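Local structure of trimethylamine-N-oxide reductase (Haemophilus influenzae, 7L5I) at residues 157-162 with 555-560; 180-185 with 636-641; 643-648 with 777-782. The protein probably reduces trimethylamine N-oxide and related oxides at a molybdenum centre carried by two molybdopterin guanine dinucleotide cofactors. All blocks are in the same frame, centred on the assembly; numbering follows the deposited sequence.

Contact 1 (157-162 with 555-560)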
ATOM      1  N   LEU A 157      -3.507  18.976   5.232  1.00 12.34           N
ATOM      2  CA  LEU A 157      -4.930  18.971   5.561  1.00 12.11           C
ATOM      3  C   LEU A 157      -5.148  18.764   7.052  1.00 12.68           C
ATOM      4  O   LEU A 157      -5.938  19.471   7.684  1.00 13.71           O
ATOM      5  CB  LEU A 157      -5.635  17.868   4.778  1.00 11.89           C
ATOM      6  CG  LEU A 157      -7.046  17.493   5.233  1.00 10.94           C
ATOM      7  CD1 LEU A 157      -8.045  18.670   5.099  1.00 13.22           C
ATOM      8  CD2 LEU A 157      -7.545  16.315   4.431  1.00 13.50           C
ATOM      9  N   GLN A 158      -4.452  17.777   7.631  1.00 13.31           N
ATOM     10  CA  GLN A 158      -4.685  17.490   9.044  1.00 11.22           C
ATOM     11  C   GLN A 158      -4.161  18.613   9.920  1.00 14.08           C
ATOM     12  O   GLN A 158      -4.745  18.894  10.968  1.00 12.20           O
ATOM     13  CB  GLN A 158      -4.086  16.134   9.407  1.00 13.24           C
ATOM     14  CG  GLN A 158      -4.839  15.021   8.684  1.00 13.74           C
ATOM     15  CD  GLN A 158      -4.394  13.652   9.051  1.00 15.06           C
ATOM     16  OE1 GLN A 158      -3.347  13.462   9.686  1.00 16.58           O
ATOM     17  NE2 GLN A 158      -5.176  12.650   8.651  1.00 14.80           N
ATOM     18  N   ARG A 159      -3.078  19.259   9.500  1.00 12.63           N
ATOM     19  CA  ARG A 159      -2.560  20.435  10.184  1.00 13.38           C
ATOM     20  C   ARG A 159      -3.598  21.543  10.213  1.00 13.33           C
ATOM     21  O   ARG A 159      -3.824  22.174  11.257  1.00 12.82           O
ATOM     22  CB  ARG A 159      -1.290  20.922   9.501  1.00 12.62           C
ATOM     23  CG  ARG A 159      -0.552  22.020  10.278  1.00 14.10           C
ATOM     24  CD  ARG A 159       0.711  22.415   9.521  1.00 14.58           C
ATOM     25  NE  ARG A 159       1.374  23.535  10.173  1.00 16.21           N
ATOM     26  CZ  ARG A 159       2.251  23.403  11.157  1.00 17.35           C
ATOM     27  NH1 ARG A 159       2.613  22.191  11.582  1.00 15.60           N
ATOM     28  NH2 ARG A 159       2.785  24.483  11.718  1.00 18.77           N
ATOM     29  N   TYR A 160      -4.248  21.802   9.079  1.00 13.11           N
ATOM     30  CA  TYR A 160      -5.326  22.778   9.050  1.00 11.45           C
ATOM     31  C   TYR A 160      -6.491  22.360   9.939  1.00 14.89           C
ATOM     32  O   TYR A 160      -7.051  23.183  10.672  1.00 14.69           O
ATOM     33  CB  TYR A 160      -5.796  22.983   7.603  1.00 13.34           C
ATOM     34  CG  TYR A 160      -7.169  23.600   7.538  1.00 12.33           C
ATOM     35  CD1 TYR A 160      -7.357  24.951   7.741  1.00 14.10           C
ATOM     36  CD2 TYR A 160      -8.284  22.822   7.310  1.00 15.28           C
ATOM     37  CE1 TYR A 160      -8.623  25.508   7.713  1.00 14.93           C
ATOM     38  CE2 TYR A 160      -9.542  23.360   7.281  1.00 15.83           C
ATOM     39  CZ  TYR A 160      -9.725  24.699   7.484  1.00 18.23           C
ATOM     40  OH  TYR A 160     -10.996  25.219   7.443  1.00 21.63           O
ATOM     41  N   MET A 161      -6.872  21.079   9.892  1.00 13.85           N
ATOM     42  CA  MET A 161      -8.004  20.622  10.691  1.00 13.03           C
ATOM     43  C   MET A 161      -7.698  20.754  12.175  1.00 16.71           C
ATOM     44  O   MET A 161      -8.561  21.169  12.965  1.00 15.79           O
ATOM     45  CB  MET A 161      -8.350  19.179  10.339  1.00 16.12           C
ATOM     46  CG  MET A 161      -9.031  19.052   8.985  1.00 16.42           C
ATOM     47  SD  MET A 161     -10.655  19.861   8.938  1.00 18.39           S
ATOM     48  CE  MET A 161     -11.122  19.549   7.238  1.00 17.18           C
ATOM     49  N   ASN A 162      -6.462  20.457  12.563  1.00 14.02           N
ATOM     50  CA  ASN A 162      -6.086  20.589  13.966  1.00 15.12           C
ATOM     51  C   ASN A 162      -6.041  22.042  14.393  1.00 16.26           C
ATOM     52  O   ASN A 162      -6.464  22.367  15.503  1.00 17.73           O
ATOM     53  CB  ASN A 162      -4.757  19.899  14.229  1.00 15.12           C
ATOM     54  CG  ASN A 162      -4.922  18.429  14.439  1.00 15.07           C
ATOM     55  OD1 ASN A 162      -5.968  17.977  14.889  1.00 17.35           O
ATOM     56  ND2 ASN A 162      -3.891  17.665  14.118  1.00 17.50           N
ATOM     57  N   GLU A 555      -1.193  32.346  11.278  1.00 19.69           N
ATOM     58  CA  GLU A 555       0.134  32.407  11.864  1.00 21.74           C
ATOM     59  C   GLU A 555       0.520  31.084  12.518  1.00 19.47           C
ATOM     60  O   GLU A 555       1.692  30.674  12.450  1.00 18.37           O
ATOM     61  CB  GLU A 555       0.199  33.565  12.862  1.00 24.96           C
ATOM     62  CG  GLU A 555       0.106  34.936  12.185  1.00 29.36           C
ATOM     63  CD  GLU A 555      -1.332  35.390  11.860  1.00 32.11           C
ATOM     64  OE1 GLU A 555      -2.321  34.711  12.236  1.00 24.04           O
ATOM     65  OE2 GLU A 555      -1.465  36.456  11.220  1.00 28.64           O
ATOM     66  N   GLN A 556      -0.437  30.415  13.173  1.00 17.91           N
ATOM     67  CA  GLN A 556      -0.167  29.096  13.736  1.00 18.85           C
ATOM     68  C   GLN A 556       0.133  28.094  12.634  1.00 19.00           C
ATOM     69  O   GLN A 556       0.995  27.225  12.791  1.00 19.86           O
ATOM     70  CB  GLN A 556      -1.362  28.603  14.553  1.00 25.69           C
ATOM     71  CG  GLN A 556      -1.667  29.463  15.782  1.00 35.56           C
ATOM     72  CD  GLN A 556      -2.705  30.539  15.519  1.00 34.92           C
ATOM     73  OE1 GLN A 556      -2.642  31.264  14.516  1.00 27.93           O
ATOM     74  NE2 GLN A 556      -3.674  30.650  16.421  1.00 44.28           N
ATOM     75  N   TYR A 557      -0.563  28.211  11.504  1.00 17.51           N
ATOM     76  CA  TYR A 557      -0.394  27.230  10.435  1.00 15.92           C
ATOM     77  C   TYR A 557       0.986  27.334   9.795  1.00 16.84           C
ATOM     78  O   TYR A 557       1.666  26.322   9.593  1.00 16.03           O
ATOM     79  CB  TYR A 557      -1.504  27.394   9.383  1.00 14.73           C
ATOM     80  CG  TYR A 557      -1.493  26.304   8.370  1.00 15.12           C
ATOM     81  CD1 TYR A 557      -2.184  25.138   8.613  1.00 15.21           C
ATOM     82  CD2 TYR A 557      -0.760  26.412   7.181  1.00 15.73           C
ATOM     83  CE1 TYR A 557      -2.158  24.096   7.713  1.00 15.14           C
ATOM     84  CE2 TYR A 557      -0.747  25.350   6.251  1.00 16.60           C
ATOM     85  CZ  TYR A 557      -1.451  24.206   6.551  1.00 13.73           C
ATOM     86  OH  TYR A 557      -1.469  23.134   5.668  1.00 17.34           O
ATOM     87  N   THR A 558       1.422  28.557   9.454  1.00 12.89           N
ATOM     88  CA  THR A 558       2.652  28.745   8.721  1.00 15.28           C
ATOM     89  C   THR A 558       3.878  28.886   9.627  1.00 14.22           C
ATOM     90  O   THR A 558       5.011  28.762   9.144  1.00 17.13           O
ATOM     91  CB  THR A 558       2.602  30.020   7.880  1.00 18.94           C
ATOM     92  OG1 THR A 558       2.616  31.125   8.797  1.00 19.09           O
ATOM     93  CG2 THR A 558       1.376  30.088   7.026  1.00 17.97           C
ATOM     94  N   GLU A 559       3.666  29.180  10.901  1.00 17.83           N
ATOM     95  CA  GLU A 559       4.734  29.499  11.842  1.00 19.15           C
ATOM     96  C   GLU A 559       5.588  30.666  11.356  1.00 20.93           C
ATOM     97  O   GLU A 559       6.737  30.833  11.790  1.00 21.11           O
ATOM     98  CB  GLU A 559       5.575  28.242  12.123  1.00 19.02           C
ATOM     99  CG  GLU A 559       4.762  27.164  12.873  1.00 23.56           C
ATOM    100  CD  GLU A 559       5.540  25.893  13.213  1.00 27.76           C
ATOM    101  OE1 GLU A 559       6.782  25.920  13.142  1.00 29.24           O
ATOM    102  OE2 GLU A 559       4.896  24.861  13.555  1.00 25.07           O
ATOM    103  N   GLY A 560       5.036  31.492  10.471  1.00 20.56           N
ATOM    104  CA  GLY A 560       5.763  32.636   9.948  1.00 22.52           C
ATOM    105  C   GLY A 560       6.893  32.319   8.992  1.00 26.03           C
ATOM    106  O   GLY A 560       7.774  33.163   8.786  1.00 23.88           O
TER

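Contact 2 (180-185 with 636-641)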
ATOM      1  N   GLN A 180       0.199  -5.606  10.992  1.00 12.08           N
ATOM      2  CA  GLN A 180       0.718  -4.641  11.950  1.00 14.79           C
ATOM      3  C   GLN A 180       0.013  -4.693  13.291  1.00 16.28           C
ATOM      4  O   GLN A 180       0.497  -4.068  14.249  1.00 14.85           O
ATOM      5  CB  GLN A 180       0.647  -3.227  11.378  1.00 12.72           C
ATOM      6  CG  GLN A 180      -0.711  -2.546  11.464  1.00 16.79           C
ATOM      7  CD  GLN A 180      -0.656  -1.125  10.895  1.00 20.70           C
ATOM      8  OE1 GLN A 180      -0.979  -0.146  11.572  1.00 19.31           O
ATOM      9  NE2 GLN A 180      -0.258  -1.025   9.641  1.00 16.75           N
ATOM     10  N   VAL A 181      -1.093  -5.416  13.391  1.00 14.35           N
ATOM     11  CA  VAL A 181      -1.787  -5.606  14.662  1.00 15.12           C
ATOM     12  C   VAL A 181      -1.389  -6.923  15.321  1.00 13.96           C
ATOM     13  O   VAL A 181      -1.234  -6.978  16.541  1.00 16.51           O
ATOM     14  CB  VAL A 181      -3.314  -5.531  14.456  1.00 15.80           C
ATOM     15  CG1 VAL A 181      -4.066  -5.938  15.720  1.00 18.47           C
ATOM     16  CG2 VAL A 181      -3.733  -4.100  14.069  1.00 18.11           C
ATOM     17  N   ILE A 182      -1.205  -7.990  14.531  1.00 14.55           N
ATOM     18  CA  ILE A 182      -0.804  -9.260  15.143  1.00 13.88           C
ATOM     19  C   ILE A 182       0.685  -9.262  15.514  1.00 15.43           C
ATOM     20  O   ILE A 182       1.057  -9.850  16.537  1.00 15.22           O
ATOM     21  CB  ILE A 182      -1.209 -10.433  14.215  1.00 12.59           C
ATOM     22  CG1 ILE A 182      -0.942 -11.785  14.879  1.00 15.82           C
ATOM     23  CG2 ILE A 182      -0.511 -10.409  12.878  1.00 15.17           C
ATOM     24  CD1 ILE A 182      -1.644 -11.993  16.190  1.00 18.85           C
ATOM     25  N   MET A 183       1.549  -8.604  14.746  1.00 13.81           N
ATOM     26  CA  MET A 183       2.974  -8.678  15.056  1.00 14.16           C
ATOM     27  C   MET A 183       3.326  -8.091  16.419  1.00 11.82           C
ATOM     28  O   MET A 183       4.169  -8.681  17.116  1.00 13.91           O
ATOM     29  CB  MET A 183       3.792  -8.026  13.936  1.00 12.68           C
ATOM     30  CG  MET A 183       3.885  -8.895  12.678  1.00 14.79           C
ATOM     31  SD  MET A 183       4.650 -10.543  12.873  1.00 18.93           S
ATOM     32  CE  MET A 183       3.262 -11.663  12.928  1.00 16.33           C
ATOM     33  N   PRO A 184       2.723  -6.990  16.888  1.00 11.72           N
ATOM     34  CA  PRO A 184       3.007  -6.573  18.268  1.00 14.99           C
ATOM     35  C   PRO A 184       2.690  -7.640  19.311  1.00 13.94           C
ATOM     36  O   PRO A 184       3.397  -7.702  20.331  1.00 16.56           O
ATOM     37  CB  PRO A 184       2.145  -5.319  18.437  1.00 17.18           C
ATOM     38  CG  PRO A 184       2.115  -4.728  17.053  1.00 17.17           C
ATOM     39  CD  PRO A 184       2.009  -5.951  16.127  1.00 12.74           C
ATOM     40  N   HIS A 185       1.655  -8.457  19.113  1.00 15.22           N
ATOM     41  CA  HIS A 185       1.348  -9.539  20.047  1.00 15.24           C
ATOM     42  C   HIS A 185       2.341 -10.697  19.954  1.00 16.08           C
ATOM     43  O   HIS A 185       2.510 -11.445  20.916  1.00 19.30           O
ATOM     44  CB  HIS A 185      -0.064 -10.103  19.783  1.00 13.64           C
ATOM     45  CG  HIS A 185      -1.176  -9.160  20.118  1.00 14.00           C
ATOM     46  ND1 HIS A 185      -1.398  -8.695  21.399  1.00 18.10           N
ATOM     47  CD2 HIS A 185      -2.139  -8.606  19.341  1.00 18.08           C
ATOM     48  CE1 HIS A 185      -2.462  -7.902  21.397  1.00 22.19           C
ATOM     49  NE2 HIS A 185      -2.924  -7.824  20.157  1.00 17.72           N
ATOM     50  N   ASP A 636      -1.496 -15.837  24.911  1.00 21.17           N
ATOM     51  CA  ASP A 636      -2.593 -15.878  25.875  1.00 21.16           C
ATOM     52  C   ASP A 636      -3.426 -14.604  25.798  1.00 22.29           C
ATOM     53  O   ASP A 636      -4.647 -14.645  25.993  1.00 22.38           O
ATOM     54  CB  ASP A 636      -2.010 -16.071  27.281  1.00 29.71           C
ATOM     55  CG  ASP A 636      -3.039 -16.557  28.294  1.00 44.00           C
ATOM     56  OD1 ASP A 636      -3.598 -17.661  28.107  1.00 44.94           O
ATOM     57  OD2 ASP A 636      -3.257 -15.844  29.299  1.00 47.37           O
ATOM     58  N   VAL A 637      -2.790 -13.472  25.495  1.00 19.63           N
ATOM     59  CA  VAL A 637      -3.507 -12.207  25.354  1.00 20.20           C
ATOM     60  C   VAL A 637      -4.543 -12.306  24.242  1.00 21.89           C
ATOM     61  O   VAL A 637      -5.692 -11.878  24.401  1.00 20.97           O
ATOM     62  CB  VAL A 637      -2.515 -11.057  25.100  1.00 20.23           C
ATOM     63  CG1 VAL A 637      -3.233  -9.783  24.746  1.00 22.66           C
ATOM     64  CG2 VAL A 637      -1.632 -10.830  26.311  1.00 22.99           C
ATOM     65  N   VAL A 638      -4.155 -12.859  23.098  1.00 18.60           N
ATOM     66  CA  VAL A 638      -5.098 -12.994  21.990  1.00 18.05           C
ATOM     67  C   VAL A 638      -6.146 -14.048  22.303  1.00 19.09           C
ATOM     68  O   VAL A 638      -7.336 -13.868  22.022  1.00 20.86           O
ATOM     69  CB  VAL A 638      -4.350 -13.315  20.684  1.00 18.37           C
ATOM     70  CG1 VAL A 638      -5.331 -13.583  19.563  1.00 17.21           C
ATOM     71  CG2 VAL A 638      -3.420 -12.139  20.313  1.00 20.53           C
ATOM     72  N   GLU A 639      -5.729 -15.169  22.893  1.00 19.27           N
ATOM     73  CA  GLU A 639      -6.683 -16.210  23.269  1.00 23.49           C
ATOM     74  C   GLU A 639      -7.796 -15.637  24.136  1.00 23.75           C
ATOM     75  O   GLU A 639      -8.985 -15.931  23.926  1.00 24.41           O
ATOM     76  CB  GLU A 639      -5.939 -17.327  24.009  1.00 29.02           C
ATOM     77  CG  GLU A 639      -6.830 -18.372  24.690  1.00 43.28           C
ATOM     78  CD  GLU A 639      -7.614 -19.227  23.717  1.00 52.81           C
ATOM     79  OE1 GLU A 639      -8.672 -19.770  24.116  1.00 66.82           O
ATOM     80  OE2 GLU A 639      -7.178 -19.357  22.555  1.00 57.14           O
ATOM     81  N   LYS A 640      -7.422 -14.821  25.116  1.00 20.88           N
ATOM     82  CA  LYS A 640      -8.369 -14.293  26.096  1.00 25.66           C
ATOM     83  C   LYS A 640      -9.385 -13.343  25.480  1.00 28.54           C
ATOM     84  O   LYS A 640     -10.442 -13.122  26.073  1.00 27.70           O
ATOM     85  CB  LYS A 640      -7.608 -13.607  27.234  1.00 25.74           C
ATOM     86  CG  LYS A 640      -6.865 -14.600  28.120  1.00 33.17           C
ATOM     87  CD  LYS A 640      -6.616 -14.102  29.510  1.00 38.44           C
ATOM     88  CE  LYS A 640      -6.801 -15.223  30.538  1.00 41.77           C
ATOM     89  NZ  LYS A 640      -5.802 -16.312  30.471  1.00 37.04           N
ATOM     90  N   MET A 641      -9.102 -12.794  24.294  1.00 27.36           N
ATOM     91  CA  MET A 641     -10.081 -11.972  23.599  1.00 25.44           C
ATOM     92  C   MET A 641     -11.272 -12.788  23.142  1.00 25.86           C
ATOM     93  O   MET A 641     -12.354 -12.228  22.937  1.00 25.02           O
ATOM     94  CB  MET A 641      -9.445 -11.296  22.390  1.00 21.99           C
ATOM     95  CG  MET A 641      -8.408 -10.283  22.768  1.00 23.32           C
ATOM     96  SD  MET A 641      -7.621  -9.632  21.287  1.00 25.03           S
ATOM     97  CE  MET A 641      -6.358  -8.620  22.032  1.00 25.33           C
TER

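Contact 3 (643-648 with 777-782)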
ATOM      1  N   TYR A 643     -12.092 -14.396  20.325  1.00 23.44           N
ATOM      2  CA  TYR A 643     -12.639 -14.081  19.020  1.00 20.98           C
ATOM      3  C   TYR A 643     -12.802 -15.350  18.199  1.00 25.81           C
ATOM      4  O   TYR A 643     -11.903 -16.189  18.142  1.00 27.90           O
ATOM      5  CB  TYR A 643     -11.726 -13.110  18.270  1.00 22.69           C
ATOM      6  CG  TYR A 643     -11.676 -11.707  18.798  1.00 21.88           C
ATOM      7  CD1 TYR A 643     -12.754 -11.132  19.459  1.00 25.11           C
ATOM      8  CD2 TYR A 643     -10.548 -10.929  18.604  1.00 19.33           C
ATOM      9  CE1 TYR A 643     -12.698  -9.841  19.916  1.00 22.87           C
ATOM     10  CE2 TYR A 643     -10.479  -9.645  19.063  1.00 19.77           C
ATOM     11  CZ  TYR A 643     -11.555  -9.093  19.709  1.00 23.55           C
ATOM     12  OH  TYR A 643     -11.461  -7.800  20.146  1.00 22.39           O
ATOM     13  N   ASN A 644     -13.943 -15.455  17.518  1.00 26.53           N
ATOM     14  CA  ASN A 644     -14.212 -16.620  16.691  1.00 26.89           C
ATOM     15  C   ASN A 644     -13.314 -16.679  15.465  1.00 29.24           C
ATOM     16  O   ASN A 644     -13.073 -17.771  14.933  1.00 30.26           O
ATOM     17  CB  ASN A 644     -15.678 -16.611  16.257  1.00 32.61           C
ATOM     18  CG  ASN A 644     -16.027 -15.399  15.400  1.00 36.86           C
ATOM     19  OD1 ASN A 644     -15.432 -14.324  15.531  1.00 44.55           O
ATOM     20  ND2 ASN A 644     -16.998 -15.570  14.521  1.00 56.14           N
ATOM     21  N   ASP A 645     -12.813 -15.536  14.990  1.00 23.78           N
ATOM     22  CA  ASP A 645     -12.018 -15.522  13.769  1.00 23.05           C
ATOM     23  C   ASP A 645     -10.547 -15.189  14.021  1.00 20.49           C
ATOM     24  O   ASP A 645      -9.820 -14.856  13.080  1.00 19.45           O
ATOM     25  CB  ASP A 645     -12.629 -14.571  12.723  1.00 21.99           C
ATOM     26  CG  ASP A 645     -12.979 -13.179  13.276  1.00 28.05           C
ATOM     27  OD1 ASP A 645     -12.535 -12.827  14.384  1.00 23.71           O
ATOM     28  OD2 ASP A 645     -13.701 -12.432  12.569  1.00 24.79           O
ATOM     29  N   CYS A 646     -10.076 -15.336  15.258  1.00 19.84           N
ATOM     30  CA  CYS A 646      -8.643 -15.267  15.544  1.00 21.68           C
ATOM     31  C   CYS A 646      -8.388 -15.985  16.864  1.00 22.19           C
ATOM     32  O   CYS A 646      -8.765 -15.472  17.918  1.00 26.61           O
ATOM     33  CB  CYS A 646      -8.168 -13.822  15.610  1.00 22.82           C
ATOM     34  SG  CYS A 646      -6.361 -13.659  15.683  1.00 24.33           S
ATOM     35  N   LYS A 647      -7.756 -17.154  16.809  1.00 21.76           N
ATOM     36  CA  LYS A 647      -7.526 -17.969  17.996  1.00 22.44           C
ATOM     37  C   LYS A 647      -6.187 -17.603  18.644  1.00 20.90           C
ATOM     38  O   LYS A 647      -5.499 -16.671  18.227  1.00 20.68           O
ATOM     39  CB  LYS A 647      -7.576 -19.453  17.632  1.00 23.70           C
ATOM     40  CG  LYS A 647      -8.824 -19.841  16.835  1.00 33.27           C
ATOM     41  CD  LYS A 647      -8.739 -21.277  16.339  1.00 54.76           C
ATOM     42  CE  LYS A 647      -9.715 -21.528  15.189  1.00 61.52           C
ATOM     43  NZ  LYS A 647      -9.162 -22.469  14.186  1.00 36.87           N
ATOM     44  N   GLY A 648      -5.802 -18.347  19.673  1.00 17.66           N
ATOM     45  CA  GLY A 648      -4.601 -18.055  20.417  1.00 21.22           C
ATOM     46  C   GLY A 648      -3.312 -18.475  19.751  1.00 16.42           C
ATOM     47  O   GLY A 648      -2.242 -18.050  20.185  1.00 20.92           O
ATOM     48  N   THR A 777     -10.710  -8.178   8.311  1.00 14.97           N
ATOM     49  CA  THR A 777      -9.957  -9.436   8.315  1.00 16.40           C
ATOM     50  C   THR A 777     -10.456 -10.366   9.414  1.00 16.84           C
ATOM     51  O   THR A 777     -10.657 -11.568   9.196  1.00 15.74           O
ATOM     52  CB  THR A 777      -8.460  -9.159   8.473  1.00 14.99           C
ATOM     53  OG1 THR A 777      -8.230  -8.285   9.592  1.00 15.15           O
ATOM     54  CG2 THR A 777      -7.912  -8.496   7.204  1.00 13.48           C
ATOM     55  N   SER A 778     -10.669  -9.815  10.590  1.00 14.63           N
ATOM     56  CA  SER A 778     -11.152 -10.512  11.773  1.00 17.12           C
ATOM     57  C   SER A 778     -11.369  -9.430  12.819  1.00 14.52           C
ATOM     58  O   SER A 778     -11.047  -8.260  12.601  1.00 16.25           O
ATOM     59  CB  SER A 778     -10.175 -11.572  12.278  1.00 19.81           C
ATOM     60  OG  SER A 778      -9.153 -11.005  13.090  1.00 18.40           O
ATOM     61  N   LYS A 779     -11.892  -9.832  13.981  1.00 15.78           N
ATOM     62  CA  LYS A 779     -12.071  -8.867  15.051  1.00 17.71           C
ATOM     63  C   LYS A 779     -10.747  -8.410  15.643  1.00 15.94           C
ATOM     64  O   LYS A 779     -10.723  -7.386  16.316  1.00 19.15           O
ATOM     65  CB  LYS A 779     -12.956  -9.451  16.148  1.00 19.41           C
ATOM     66  CG  LYS A 779     -14.341  -9.767  15.628  1.00 23.58           C
ATOM     67  CD  LYS A 779     -15.194 -10.403  16.713  1.00 29.62           C
ATOM     68  CE  LYS A 779     -16.593 -10.612  16.206  1.00 30.65           C
ATOM     69  NZ  LYS A 779     -16.659 -11.820  15.369  1.00 36.57           N
ATOM     70  N   LEU A 780      -9.648  -9.119  15.391  1.00 14.32           N
ATOM     71  CA  LEU A 780      -8.377  -8.685  15.950  1.00 15.43           C
ATOM     72  C   LEU A 780      -7.934  -7.369  15.321  1.00 16.35           C
ATOM     73  O   LEU A 780      -7.722  -6.369  16.019  1.00 17.11           O
ATOM     74  CB  LEU A 780      -7.302  -9.762  15.761  1.00 19.14           C
ATOM     75  CG  LEU A 780      -6.009  -9.340  16.459  1.00 23.83           C
ATOM     76  CD1 LEU A 780      -6.135  -9.555  17.947  1.00 22.88           C
ATOM     77  CD2 LEU A 780      -4.829 -10.075  15.922  1.00 25.07           C
ATOM     78  N   ALA A 781      -7.777  -7.351  13.997  1.00 15.15           N
ATOM     79  CA  ALA A 781      -7.215  -6.185  13.330  1.00 13.72           C
ATOM     80  C   ALA A 781      -8.208  -5.366  12.532  1.00 13.72           C
ATOM     81  O   ALA A 781      -7.918  -4.203  12.220  1.00 15.75           O
ATOM     82  CB  ALA A 781      -6.091  -6.626  12.381  1.00 12.75           C
ATOM     83  N   GLN A 782      -9.329  -5.956  12.119  1.00 14.18           N
ATOM     84  CA  GLN A 782     -10.269  -5.309  11.218  1.00 13.84           C
ATOM     85  C   GLN A 782      -9.572  -4.683  10.010  1.00 16.30           C
ATOM     86  O   GLN A 782      -9.890  -3.556   9.598  1.00 16.21           O
ATOM     87  CB  GLN A 782     -11.083  -4.263  11.976  1.00 14.70           C
ATOM     88  CG  GLN A 782     -11.902  -4.823  13.119  1.00 15.08           C
ATOM     89  CD  GLN A 782     -13.192  -5.500  12.646  1.00 17.99           C
ATOM     90  OE1 GLN A 782     -13.425  -5.656  11.457  1.00 19.21           O
ATOM     91  NE2 GLN A 782     -14.030  -5.919  13.597  1.00 19.44           N
TER

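Contact 1 (157-162 with 555-560)
Arg159 runs over the ring of Tyr557 and grips the backbone at the end of helix 554-558, tying this short helix to helix 153-163 in a molybdoenzyme of the dimethyl sulfoxide reductase family. Its CG lies anti to the backbone N (chi1 -171°), and from there the chain stays extended to NE, carrying the guanidinium across to the other helix. On the way CG passes 3.7 Å from CE1 of Tyr557, and CD rests over one face of that ring, toward the rim, as a CH-pi contact. The guanidinium, turned 73° from the ring plane, then meets Tyr557 O side-on with two nitrogens. NE donates to Tyr557 O over 2.9 Å, in the carbonyl plane and on a lone pair; NH2 reaches the same oxygen at 3.0 Å from above that plane. NH2 also forms a salt bridge with Glu559 OE2 at 2.8 Å, coming from above the carboxylate plane. Thr405 O accepts from NH1, so all three nitrogens are bonded and the group's rotation is fixed. Tyr160 follows with its backbone N at the edge of the Tyr557 ring, 3.4 Å from Tyr557 CE1, while its own ring heads away to Leu547 of helix 540-550. The far end of the Tyr557 side chain is anchored too: its OH is hydrogen-bonded to Leu156 O.

Contact 2 (180-185 with 636-641)
His185 meets Val638 through a CH-pi contact: the methyl CG2 of Val638 sits over one face of the imidazole, 4.0 Å from the ring centroid and shifted toward the rim on the CG side, where CG of His185 is 3.7 Å from it. The histidine CG stands anti to its carbonyl carbon (chi1 -68°), which aims the ring at the second helix. The remaining touches are van der Waals contacts. Val637 crosses the histidine at about a right angle, its CG1 lying 3.9 Å from His185 CE1 and 4.0 Å from His185 ND1. Met641 runs out to meet the histidine head-on from its own helix, its chain extended, with CE 4.0 Å from His185 NE2. Ile182 adds a looser apolar touch, its CD1 lying 4.5 Å from Val638 CG2. These five side chains bridge helices 179-187 and 636-641 in a wide helix-helix packing: the axes of the two short segments approach to 11.0 Å, with their N-to-C directions 123° apart, and the His185 ring makes most of the touches. The first helix is kinked at Pro184, whose N has no bond to the preceding turn. No hydrogen bond links the two segments, and the polar end of the histidine turns to a loop: NE2 is bonded to Asn445 OD1, which fixes the ring's orientation with its face against the valine methyl.

Contact 3 (643-648 with 777-782)
Lys779 crosses the ring of Tyr643 and ends on Asn644. Its CB lies over the middle of the tyrosine face, 3.5 Å from the ring centroid and only 3° off the normal, a well-centred CH-pi contact. CG passes 3.8 Å from Asp645 OD1, and CD returns to the ring at 3.7 Å from Tyr643 CD1. The chain then bends at its last torsion (chi4 80°): CE lies 3.9 Å from Asn644 OD1, and NZ gives that oxygen a 2.8 Å hydrogen bond, tilted out of the amide's carbonyl plane. The lysine backbone N donates almost straight (175°) to Asp645 OD1 at 3.1 Å, from above the carboxylate plane. Asp645 OD2 has a salt-bridge partner in Arg356, which would tend to keep the carboxylate charged. Beside this, Cys646 SG packs on Leu780 CD2 at 3.9 Å. Tyr643 OH is bonded to Gly446 N and Gln443 OE1, and Ser778 OG to Glu359 OE2, so sequence-distant parts of the chain hold both loops. The arrangement docks a type I beta turn, Tyr643 to Cys646, against an ST turn, Ser778 OG accepting from Leu780 N, in the molybdopterin dinucleotide binding region of the family.

How the contacts relate
Contacts 2 and 3 are neighbours, with centres about 9 Å apart, and touch directly. Met641 SD meets Leu780 CD1 at 3.7 Å and Val181 CB meets Ala781 CB at 3.6 Å, so helix 179-187 and helix 636-641 each pack on the loop 777-782. Glu359 serves both, touching Ile182 and bonding Ser778. Contact 1 stands apart, its centre about 37 Å from that of contact 2 and about 38 Å from that of contact 3. The Tyr557 side chain of contact 1 is about 11 Å from a bound molybdopterin guanine dinucleotide. Helix 179-187 starts shortly after Ser175, which lines the pocket of the oxygen ligand.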